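Local coordinates for ABC transporter, substrate-binding protein (Streptococcus pneumoniae, PDB 5G5Y) that binds short- and long-chain fructooligosaccharides, preferring tetrasaccharides and larger, and delivers them to the FusBC-MsmK ABC transporter for import, at residues A[212-217]-A[417-422]; A[6-11]-A[37-42]; A[71-76]-A[424-429]. One frame throughout, in Å; residues are numbered along the deposited sequence.

All three contacts are partly buried, and their chemistry differs with place. Interaction 2 is sheet hydrogen bonding: two parallel strands at an edge of a four-stranded sheet, with buried rings on one face and a zinc-bound aspartate on the other. Interactions 1 and 3 both use the chain between helices 399-412 and 429-455, and they touch where the OH of Y422 packs on CE of M427. Interaction 1 is polar and watery, a beta turn held by asparagine amides, with three exposed residues. Interaction 3 is mostly apolar, a methionine and a phenylalanine between helix and loop, and none of its touching residues is exposed. Interactions 1 and 2 lie on opposite sides of the chain's centre.

Interaction 1: A[212-217]-A[417-422]; sequences VGNDGK and SNVNNY
The carbonyl O of S417 accepts a hydrogen bond from ND2 of N214, in the type I beta turn G213-G216 that links strands 210-212 and 218-220. This bond is nearly straight, 178° at the hydrogen and 2.9 Å from ND2 to O. N418 reaches back the other way. Its CG lies beside its backbone N (chi1 -66°), and ND2 gives a hydrogen bond to V212 O at 2.9 Å, approaching from above the carbonyl plane. At V419 the backbone N donates to OD1 of N214 at 2.8 Å. The N214 amide spans two peptide groups, giving with its nitrogen and accepting with its oxygen, which fixes which way round it lies. N420 is tied mainly through water: one water accepts a hydrogen bond from V212 N and donates one to N420 O, and another accepts from N420 N. The carbonyl O of N421 lies against CG2 of V212 at 3.5 Å. Its side-chain ND2 is hydrogen-bonded to T300 O. Y422 brings its ring edge to the same methyl, while its hydroxyl bonds to K482 O in helix 475-492. Y486 of that helix also touches V212. V212 CG2 also packs on Y422 CB, at 4.2 Å.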
loop_
_atom_site.group_PDB
_atom_site.type_symbol
_atom_site.label_atom_id
_atom_site.label_comp_id
_atom_site.label_asym_id
_atom_site.label_seq_id
_atom_site.Cartn_x
_atom_site.Cartn_y
_atom_site.Cartn_z
ATOM N N VAL A 212 -5.367 -13.199 9.500
ATOM C CA VAL A 212 -6.222 -14.359 9.217
ATOM C C VAL A 212 -5.430 -15.583 9.594
ATOM O O VAL A 212 -4.392 -15.816 9.017
ATOM C CB VAL A 212 -6.624 -14.488 7.731
ATOM C CG1 VAL A 212 -7.581 -15.674 7.533
ATOM C CG2 VAL A 212 -7.274 -13.216 7.248
ATOM N N GLY A 213 -5.919 -16.328 10.580
ATOM C CA GLY A 213 -5.261 -17.533 11.070
ATOM C C GLY A 213 -5.393 -18.683 10.109
ATOM O O GLY A 213 -6.298 -18.715 9.258
ATOM N N ASN A 214 -4.473 -19.637 10.203
ATOM C CA ASN A 214 -4.528 -20.798 9.307
ATOM C C ASN A 214 -5.754 -21.739 9.563
ATOM O O ASN A 214 -6.014 -22.676 8.785
ATOM C CB ASN A 214 -3.190 -21.558 9.334
ATOM C CG ASN A 214 -2.089 -20.780 8.667
ATOM O OD1 ASN A 214 -2.360 -19.869 7.867
ATOM N ND2 ASN A 214 -0.854 -21.099 8.993
ATOM N N ASP A 215 -6.503 -21.469 10.623
ATOM C CA ASP A 215 -7.852 -22.048 10.787
ATOM C C ASP A 215 -8.981 -21.346 10.011
ATOM O O ASP A 215 -10.128 -21.792 10.034
ATOM C CB ASP A 215 -8.192 -22.124 12.269
ATOM C CG ASP A 215 -8.222 -20.776 12.958
ATOM O OD1 ASP A 215 -7.890 -19.717 12.353
ATOM O OD2 ASP A 215 -8.568 -20.789 14.164
ATOM N N GLY A 216 -8.672 -20.269 9.305
ATOM C CA GLY A 216 -9.679 -19.562 8.508
ATOM C C GLY A 216 -10.413 -18.505 9.323
ATOM O O GLY A 216 -11.399 -17.979 8.862
ATOM N N LYS A 217 -9.956 -18.244 10.550
ATOM C CA LYS A 217 -10.598 -17.287 11.436
ATOM C C LYS A 217 -9.842 -15.987 11.485
ATOM O O LYS A 217 -8.625 -15.952 11.691
ATOM C CB LYS A 217 -10.773 -17.865 12.839
ATOM C CG LYS A 217 -11.663 -19.118 12.843
ATOM C CD LYS A 217 -12.938 -18.978 11.997
ATOM C CE LYS A 217 -13.972 -20.043 12.366
ATOM N NZ LYS A 217 -15.036 -20.144 11.329
ATOM N N SER A 417 4.055 -17.292 8.236
ATOM C CA SER A 417 3.432 -18.582 8.327
ATOM C C SER A 417 1.949 -18.586 7.983
ATOM O O SER A 417 1.367 -19.661 7.888
ATOM C CB SER A 417 3.645 -19.142 9.751
ATOM O OG SER A 417 5.065 -19.343 9.939
ATOM N N ASN A 418 1.337 -17.425 7.829
ATOM C CA ASN A 418 -0.099 -17.336 7.538
ATOM C C ASN A 418 -0.339 -17.500 6.035
ATOM O O ASN A 418 0.168 -16.719 5.230
ATOM C CB ASN A 418 -0.671 -16.033 8.052
ATOM C CG ASN A 418 -0.634 -15.965 9.589
ATOM O OD1 ASN A 418 0.407 -16.256 10.203
ATOM N ND2 ASN A 418 -1.776 -15.676 10.214
ATOM N N VAL A 419 -1.132 -18.509 5.690
ATOM C CA VAL A 419 -1.474 -18.811 4.284
ATOM C C VAL A 419 -2.098 -17.569 3.617
ATOM O O VAL A 419 -1.770 -17.191 2.455
ATOM C CB VAL A 419 -2.455 -20.015 4.181
ATOM C CG1 VAL A 419 -2.912 -20.232 2.738
ATOM C CG2 VAL A 419 -1.891 -21.322 4.714
ATOM N N ASN A 420 -2.990 -16.927 4.371
ATOM C CA ASN A 420 -3.771 -15.823 3.877
ATOM C C ASN A 420 -3.575 -14.559 4.654
ATOM O O ASN A 420 -3.220 -14.574 5.828
ATOM C CB ASN A 420 -5.261 -16.188 3.881
ATOM C CG ASN A 420 -5.598 -17.194 2.766
ATOM O OD1 ASN A 420 -5.347 -16.940 1.590
ATOM N ND2 ASN A 420 -6.060 -18.325 3.140
ATOM N N ASN A 421 -3.847 -13.461 3.968
ATOM C CA ASN A 421 -4.116 -12.152 4.631
ATOM C C ASN A 421 -5.603 -11.802 4.401
ATOM O O ASN A 421 -6.366 -12.650 3.925
ATOM C CB ASN A 421 -3.135 -11.058 4.179
ATOM C CG ASN A 421 -3.255 -10.708 2.713
ATOM O OD1 ASN A 421 -4.081 -11.275 2.012
ATOM N ND2 ASN A 421 -2.450 -9.754 2.248
ATOM N N TYR A 422 -6.021 -10.608 4.825
ATOM C CA TYR A 422 -7.444 -10.223 4.760
ATOM C C TYR A 422 -7.708 -9.559 3.401
ATOM O O TYR A 422 -7.032 -8.559 3.074
ATOM C CB TYR A 422 -7.836 -9.241 5.893
ATOM C CG TYR A 422 -9.361 -9.141 5.940
ATOM C CD1 TYR A 422 -10.102 -10.109 6.579
ATOM C CD2 TYR A 422 -10.047 -8.137 5.259
ATOM C CE1 TYR A 422 -11.495 -10.064 6.568
ATOM C CE2 TYR A 422 -11.447 -8.101 5.224
ATOM C CZ TYR A 422 -12.158 -9.069 5.866
ATOM O OH TYR A 422 -13.545 -8.999 5.863
HETATM O O HOH W 1 -2.670 -12.903 8.059
HETATM O O HOH W 2 -4.026 -17.742 7.049
HETATM O O HOH W 3 -6.177 -18.919 5.874
#

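Interaction 2: A[6-11]-A[37-42]; sequences KFMTAS and DWTNYQ. With ZN (zinc ion), chain L.
A beta-alpha-beta unit, strand 3-10, helix 23-32 and strand 34-41, brings these two parallel strands side by side. F7 and T9 bond alternately to D37, T39 and Y41. T39 N gives to F7 O, and T9 N to T39 O, each at 2.8 Å. Just past strand 3-10, the S11 hydroxyl donates to OD1 of N40 at 2.7 Å, in the carbonyl plane and on a lone pair. Q42 NE2 donates a hydrogen bond to the same hydroxyl, while its OE1 is held by K17 NZ.

On the face of F7, T9 and N40, the edge of the F7 ring points to the face of W38, offset, with planes at 72°. CG2 of T9 lies 3.4 Å from W38 CE3. On the other face, M8 SD sits at the edge of the Y41 ring, a Met-aromatic contact. There K6 and D37 run alongside each other. The K6 chain bends at its last two torsions, bringing NZ 3.5 Å from D37 OD2 in a salt bridge whose hydrogen bond is weak, and water joins the same two atoms. D37 OD1 binds zinc at 2.1 Å, and five waters are the metal's other ligands.

Strand 34-41 is outermost in the sheet. Strand 61-63 flanks 3-10 on its other side, where H63 bonds to T9 OG1, and helix 45-55 packs over M8, A10 and Y41.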
loop_
_atom_site.group_PDB
_atom_site.type_symbol
_atom_site.label_atom_id
_atom_site.label_comp_id
_atom_site.label_asym_id
_atom_site.label_seq_id
_atom_site.Cartn_x
_atom_site.Cartn_y
_atom_site.Cartn_z
ATOM N N LYS A 6 -16.190 11.815 -24.249
ATOM C CA LYS A 6 -15.809 12.839 -23.258
ATOM C C LYS A 6 -15.510 12.157 -21.926
ATOM O O LYS A 6 -16.400 11.551 -21.345
ATOM C CB LYS A 6 -16.929 13.843 -23.003
ATOM C CG LYS A 6 -17.217 14.758 -24.170
ATOM C CD LYS A 6 -18.422 15.672 -23.909
ATOM C CE LYS A 6 -18.267 16.600 -22.697
ATOM N NZ LYS A 6 -17.072 17.502 -22.729
ATOM N N PHE A 7 -14.277 12.292 -21.460
ATOM C CA PHE A 7 -13.836 11.698 -20.200
ATOM C C PHE A 7 -13.408 12.805 -19.243
ATOM O O PHE A 7 -12.604 13.660 -19.615
ATOM C CB PHE A 7 -12.607 10.791 -20.395
ATOM C CG PHE A 7 -12.869 9.492 -21.128
ATOM C CD1 PHE A 7 -14.149 9.001 -21.358
ATOM C CD2 PHE A 7 -11.789 8.685 -21.488
ATOM C CE1 PHE A 7 -14.348 7.787 -22.010
ATOM C CE2 PHE A 7 -11.989 7.487 -22.151
ATOM C CZ PHE A 7 -13.276 7.030 -22.396
ATOM N N MET A 8 -13.879 12.728 -17.995
ATOM C CA MET A 8 -13.273 13.500 -16.894
ATOM C C MET A 8 -12.062 12.714 -16.415
ATOM O O MET A 8 -12.094 11.465 -16.393
ATOM C CB MET A 8 -14.254 13.676 -15.759
ATOM C CG MET A 8 -13.766 14.562 -14.600
ATOM S SD MET A 8 -14.749 14.328 -13.118
ATOM C CE MET A 8 -16.397 14.648 -13.661
ATOM N N THR A 9 -10.986 13.405 -16.064
ATOM C CA THR A 9 -9.798 12.742 -15.554
ATOM C C THR A 9 -9.097 13.551 -14.468
ATOM O O THR A 9 -9.390 14.726 -14.280
ATOM C CB THR A 9 -8.822 12.377 -16.706
ATOM O OG1 THR A 9 -7.809 11.481 -16.231
ATOM C CG2 THR A 9 -8.171 13.602 -17.340
ATOM N N ALA A 10 -8.195 12.874 -13.780
ATOM C CA ALA A 10 -7.334 13.452 -12.786
ATOM C C ALA A 10 -5.885 13.267 -13.259
ATOM O O ALA A 10 -5.470 12.185 -13.712
ATOM C CB ALA A 10 -7.539 12.749 -11.452
ATOM N N SER A 11 -5.093 14.307 -13.157
ATOM C CA SER A 11 -3.671 14.214 -13.496
ATOM C C SER A 11 -2.847 15.126 -12.623
ATOM O O SER A 11 -3.366 16.011 -11.961
ATOM C CB SER A 11 -3.427 14.532 -14.980
ATOM O OG SER A 11 -3.742 15.889 -15.283
ATOM N N ASP A 37 -12.093 13.811 -25.600
ATOM C CA ASP A 37 -12.213 15.178 -25.179
ATOM C C ASP A 37 -12.147 15.185 -23.649
ATOM O O ASP A 37 -13.115 14.798 -22.977
ATOM C CB ASP A 37 -13.506 15.820 -25.663
ATOM C CG ASP A 37 -13.573 17.284 -25.281
ATOM O OD1 ASP A 37 -12.501 17.860 -25.065
ATOM O OD2 ASP A 37 -14.657 17.858 -25.230
ATOM N N TRP A 38 -11.014 15.626 -23.117
ATOM C CA TRP A 38 -10.763 15.507 -21.674
ATOM C C TRP A 38 -11.258 16.689 -20.882
ATOM O O TRP A 38 -11.073 17.848 -21.309
ATOM C CB TRP A 38 -9.279 15.350 -21.359
ATOM C CG TRP A 38 -8.640 14.189 -21.994
ATOM C CD1 TRP A 38 -7.996 14.166 -23.203
ATOM C CD2 TRP A 38 -8.593 12.842 -21.492
ATOM N NE1 TRP A 38 -7.557 12.916 -23.467
ATOM C CE2 TRP A 38 -7.891 12.080 -22.435
ATOM C CE3 TRP A 38 -9.060 12.216 -20.330
ATOM C CZ2 TRP A 38 -7.665 10.687 -22.272
ATOM C CZ3 TRP A 38 -8.835 10.829 -20.174
ATOM C CH2 TRP A 38 -8.131 10.104 -21.127
ATOM N N THR A 39 -11.819 16.389 -19.701
ATOM C CA THR A 39 -12.035 17.388 -18.652
ATOM C C THR A 39 -11.024 17.011 -17.606
ATOM O O THR A 39 -11.230 16.025 -16.872
ATOM C CB THR A 39 -13.479 17.356 -18.094
ATOM O OG1 THR A 39 -14.394 17.685 -19.130
ATOM C CG2 THR A 39 -13.671 18.358 -16.948
ATOM N N ASN A 40 -9.921 17.760 -17.543
ATOM C CA ASN A 40 -8.783 17.380 -16.762
ATOM C C ASN A 40 -8.640 18.229 -15.507
ATOM O O ASN A 40 -8.239 19.403 -15.604
ATOM C CB ASN A 40 -7.538 17.514 -17.622
ATOM C CG ASN A 40 -6.272 17.064 -16.942
ATOM O OD1 ASN A 40 -6.292 16.272 -15.997
ATOM N ND2 ASN A 40 -5.147 17.552 -17.433
ATOM N N TYR A 41 -8.930 17.634 -14.345
ATOM C CA TYR A 41 -8.775 18.331 -13.064
ATOM C C TYR A 41 -7.465 17.966 -12.403
ATOM O O TYR A 41 -7.221 16.804 -12.071
ATOM C CB TYR A 41 -9.954 18.045 -12.162
ATOM C CG TYR A 41 -11.277 18.496 -12.708
ATOM C CD1 TYR A 41 -11.452 19.777 -13.277
ATOM C CD2 TYR A 41 -12.401 17.672 -12.606
ATOM C CE1 TYR A 41 -12.685 20.181 -13.752
ATOM C CE2 TYR A 41 -13.637 18.049 -13.077
ATOM C CZ TYR A 41 -13.798 19.320 -13.636
ATOM O OH TYR A 41 -15.063 19.678 -14.094
ATOM N N GLN A 42 -6.604 18.964 -12.230
ATOM C CA GLN A 42 -5.255 18.751 -11.773
ATOM C C GLN A 42 -5.061 19.080 -10.302
ATOM O O GLN A 42 -3.974 18.917 -9.789
ATOM C CB GLN A 42 -4.296 19.532 -12.666
ATOM C CG GLN A 42 -4.330 18.975 -14.084
ATOM C CD GLN A 42 -3.270 19.519 -14.991
ATOM O OE1 GLN A 42 -3.334 20.678 -15.345
ATOM N NE2 GLN A 42 -2.348 18.681 -15.441
HETATM ZN ZN ZN L . -12.271 19.842 -24.457
HETATM O O HOH W 4 -17.041 19.025 -25.285
HETATM O O HOH W 5 -14.533 16.916 -21.658
HETATM O O HOH W 6 -6.017 15.684 -9.779
HETATM O O HOH W 7 -14.039 20.666 -25.339
HETATM O O HOH W 8 -10.125 19.606 -23.509
HETATM O O HOH W 9 -13.547 19.669 -22.657
HETATM O O HOH W 10 -12.225 22.054 -23.468
HETATM O O HOH W 11 -10.756 20.516 -26.102
#

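Interaction 3: A[71-76]-A[424-429]; sequences DLMNWA and RVFMTQ
M73 of helix 69-77 meets the F426 ring in a Met-aromatic contact. Its sulfur lies obliquely, 4.6 Å from the ring centroid. Its methyl CE goes further, to 3.6 Å from F426 CE1 and 3.4 Å from M427 O. L72 adds CD1 near the same end of the ring, 4.1 Å from CZ. At the next residue after M73, the N74 amide meets that of Q429, their planes 42° apart. NE2 of Q429 gives a weak, bent hydrogen bond to N74 OD1, at 2.9 Å. The Q429 amide also lies against M73 CB.

F426 holds CG opposite its backbone N (chi1 -161°), sending the ring toward the helix. M73 bends at chi2 (-37°), which turns its sulfur to the ring. Behind Q429 stands T428, the N-cap of helix 429-455, whose OG1 accepts from D431 N. Its backbone N bonds to the Y485 hydroxyl of helix 475-492. M427 packs on I481 of that helix.

The joint between helix 69-77 and the loop leading into helix 429-455 is chiefly apolar. Its one direct polar link is weak, and M427 O, buried beside the M73 methyl, has no hydrogen-bond partner in the model.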
loop_
_atom_site.group_PDB
_atom_site.type_symbol
_atom_site.label_atom_id
_atom_site.label_comp_id
_atom_site.label_asym_id
_atom_site.label_seq_id
_atom_site.Cartn_x
_atom_site.Cartn_y
_atom_site.Cartn_z
ATOM N N ASP A 71 -18.766 5.942 -2.030
ATOM C CA ASP A 71 -19.053 6.752 -3.236
ATOM C C ASP A 71 -19.615 5.874 -4.332
ATOM O O ASP A 71 -20.643 6.212 -4.920
ATOM C CB ASP A 71 -17.794 7.442 -3.825
ATOM C CG ASP A 71 -17.241 8.572 -2.990
ATOM O OD1 ASP A 71 -17.980 9.246 -2.262
ATOM O OD2 ASP A 71 -16.005 8.808 -3.096
ATOM N N LEU A 72 -18.949 4.757 -4.647
ATOM C CA LEU A 72 -19.441 3.869 -5.729
ATOM C C LEU A 72 -20.869 3.416 -5.484
ATOM O O LEU A 72 -21.695 3.466 -6.393
ATOM C CB LEU A 72 -18.565 2.600 -5.920
ATOM C CG LEU A 72 -17.183 2.841 -6.532
ATOM C CD1 LEU A 72 -16.383 1.514 -6.524
ATOM C CD2 LEU A 72 -17.274 3.434 -7.935
ATOM N N MET A 73 -21.147 2.994 -4.248
ATOM C CA MET A 73 -22.490 2.561 -3.840
ATOM C C MET A 73 -23.540 3.655 -3.981
ATOM O O MET A 73 -24.633 3.400 -4.474
ATOM C CB MET A 73 -22.496 2.063 -2.386
ATOM C CG MET A 73 -21.900 0.681 -2.171
ATOM S SD MET A 73 -22.232 -0.521 -3.484
ATOM C CE MET A 73 -22.016 -1.962 -2.425
ATOM N N ASN A 74 -23.208 4.856 -3.518
ATOM C CA ASN A 74 -24.117 5.981 -3.685
ATOM C C ASN A 74 -24.391 6.232 -5.169
ATOM O O ASN A 74 -25.544 6.358 -5.564
ATOM C CB ASN A 74 -23.555 7.234 -3.039
ATOM C CG ASN A 74 -23.859 7.313 -1.564
ATOM O OD1 ASN A 74 -24.861 6.744 -1.077
ATOM N ND2 ASN A 74 -22.989 8.003 -0.825
ATOM N N TRP A 75 -23.339 6.276 -5.985
ATOM C CA TRP A 75 -23.513 6.572 -7.411
ATOM C C TRP A 75 -24.315 5.498 -8.136
ATOM O O TRP A 75 -25.124 5.816 -9.014
ATOM C CB TRP A 75 -22.184 6.751 -8.121
ATOM C CG TRP A 75 -21.399 7.895 -7.650
ATOM C CD1 TRP A 75 -21.864 9.000 -6.987
ATOM C CD2 TRP A 75 -19.975 8.075 -7.783
ATOM N NE1 TRP A 75 -20.815 9.849 -6.701
ATOM C CE2 TRP A 75 -19.648 9.310 -7.170
ATOM C CE3 TRP A 75 -18.946 7.298 -8.317
ATOM C CZ2 TRP A 75 -18.338 9.801 -7.115
ATOM C CZ3 TRP A 75 -17.650 7.793 -8.297
ATOM C CH2 TRP A 75 -17.350 9.033 -7.683
ATOM N N ALA A 76 -24.076 4.247 -7.772
ATOM C CA ALA A 76 -24.848 3.115 -8.313
ATOM C C ALA A 76 -26.317 3.210 -7.929
ATOM O O ALA A 76 -27.202 3.123 -8.795
ATOM C CB ALA A 76 -24.272 1.793 -7.829
ATOM N N ARG A 424 -9.354 -7.461 0.182
ATOM C CA ARG A 424 -9.953 -6.126 -0.018
ATOM C C ARG A 424 -11.420 -6.207 -0.500
ATOM O O ARG A 424 -11.721 -5.686 -1.553
ATOM C CB ARG A 424 -9.138 -5.373 -1.106
ATOM C CG ARG A 424 -7.728 -4.962 -0.746
ATOM C CD ARG A 424 -7.779 -4.234 0.573
ATOM N NE ARG A 424 -6.608 -3.418 0.828
ATOM C CZ ARG A 424 -6.132 -3.146 2.047
ATOM N NH1 ARG A 424 -6.698 -3.626 3.147
ATOM N NH2 ARG A 424 -5.059 -2.383 2.161
ATOM N N VAL A 425 -12.303 -6.831 0.278
ATOM C CA VAL A 425 -13.660 -7.128 -0.162
ATOM C C VAL A 425 -14.464 -5.847 -0.317
ATOM O O VAL A 425 -14.180 -4.883 0.342
ATOM C CB VAL A 425 -14.390 -8.081 0.812
ATOM C CG1 VAL A 425 -13.830 -9.482 0.656
ATOM C CG2 VAL A 425 -14.293 -7.584 2.260
ATOM N N PHE A 426 -15.472 -5.881 -1.181
ATOM C CA PHE A 426 -16.444 -4.836 -1.379
ATOM C C PHE A 426 -17.694 -5.100 -0.504
ATOM O O PHE A 426 -18.454 -6.005 -0.770
ATOM C CB PHE A 426 -16.855 -4.854 -2.879
ATOM C CG PHE A 426 -17.485 -3.602 -3.384
ATOM C CD1 PHE A 426 -17.978 -2.613 -2.560
ATOM C CD2 PHE A 426 -17.609 -3.428 -4.776
ATOM C CE1 PHE A 426 -18.539 -1.451 -3.090
ATOM C CE2 PHE A 426 -18.172 -2.284 -5.303
ATOM C CZ PHE A 426 -18.637 -1.296 -4.476
ATOM N N MET A 427 -17.913 -4.291 0.518
ATOM C CA MET A 427 -18.972 -4.521 1.486
ATOM C C MET A 427 -20.250 -3.738 1.108
ATOM O O MET A 427 -20.218 -2.777 0.339
ATOM C CB MET A 427 -18.514 -4.095 2.895
ATOM C CG MET A 427 -17.380 -4.938 3.473
ATOM S SD MET A 427 -17.074 -4.528 5.201
ATOM C CE MET A 427 -15.727 -5.636 5.634
ATOM N N THR A 428 -21.365 -4.138 1.694
ATOM C CA THR A 428 -22.584 -3.351 1.552
ATOM C C THR A 428 -22.437 -1.987 2.187
ATOM O O THR A 428 -21.570 -1.751 3.071
ATOM C CB THR A 428 -23.793 -4.027 2.190
ATOM O OG1 THR A 428 -23.575 -4.191 3.603
ATOM C CG2 THR A 428 -24.077 -5.339 1.528
ATOM N N GLN A 429 -23.340 -1.080 1.791
ATOM C CA GLN A 429 -23.329 0.276 2.363
ATOM C C GLN A 429 -23.502 0.226 3.885
ATOM O O GLN A 429 -22.774 0.882 4.612
ATOM C CB GLN A 429 -24.410 1.165 1.687
ATOM C CG GLN A 429 -24.189 2.673 1.834
ATOM C CD GLN A 429 -24.512 3.472 0.549
ATOM O OE1 GLN A 429 -25.442 3.148 -0.205
ATOM N NE2 GLN A 429 -23.709 4.505 0.284
#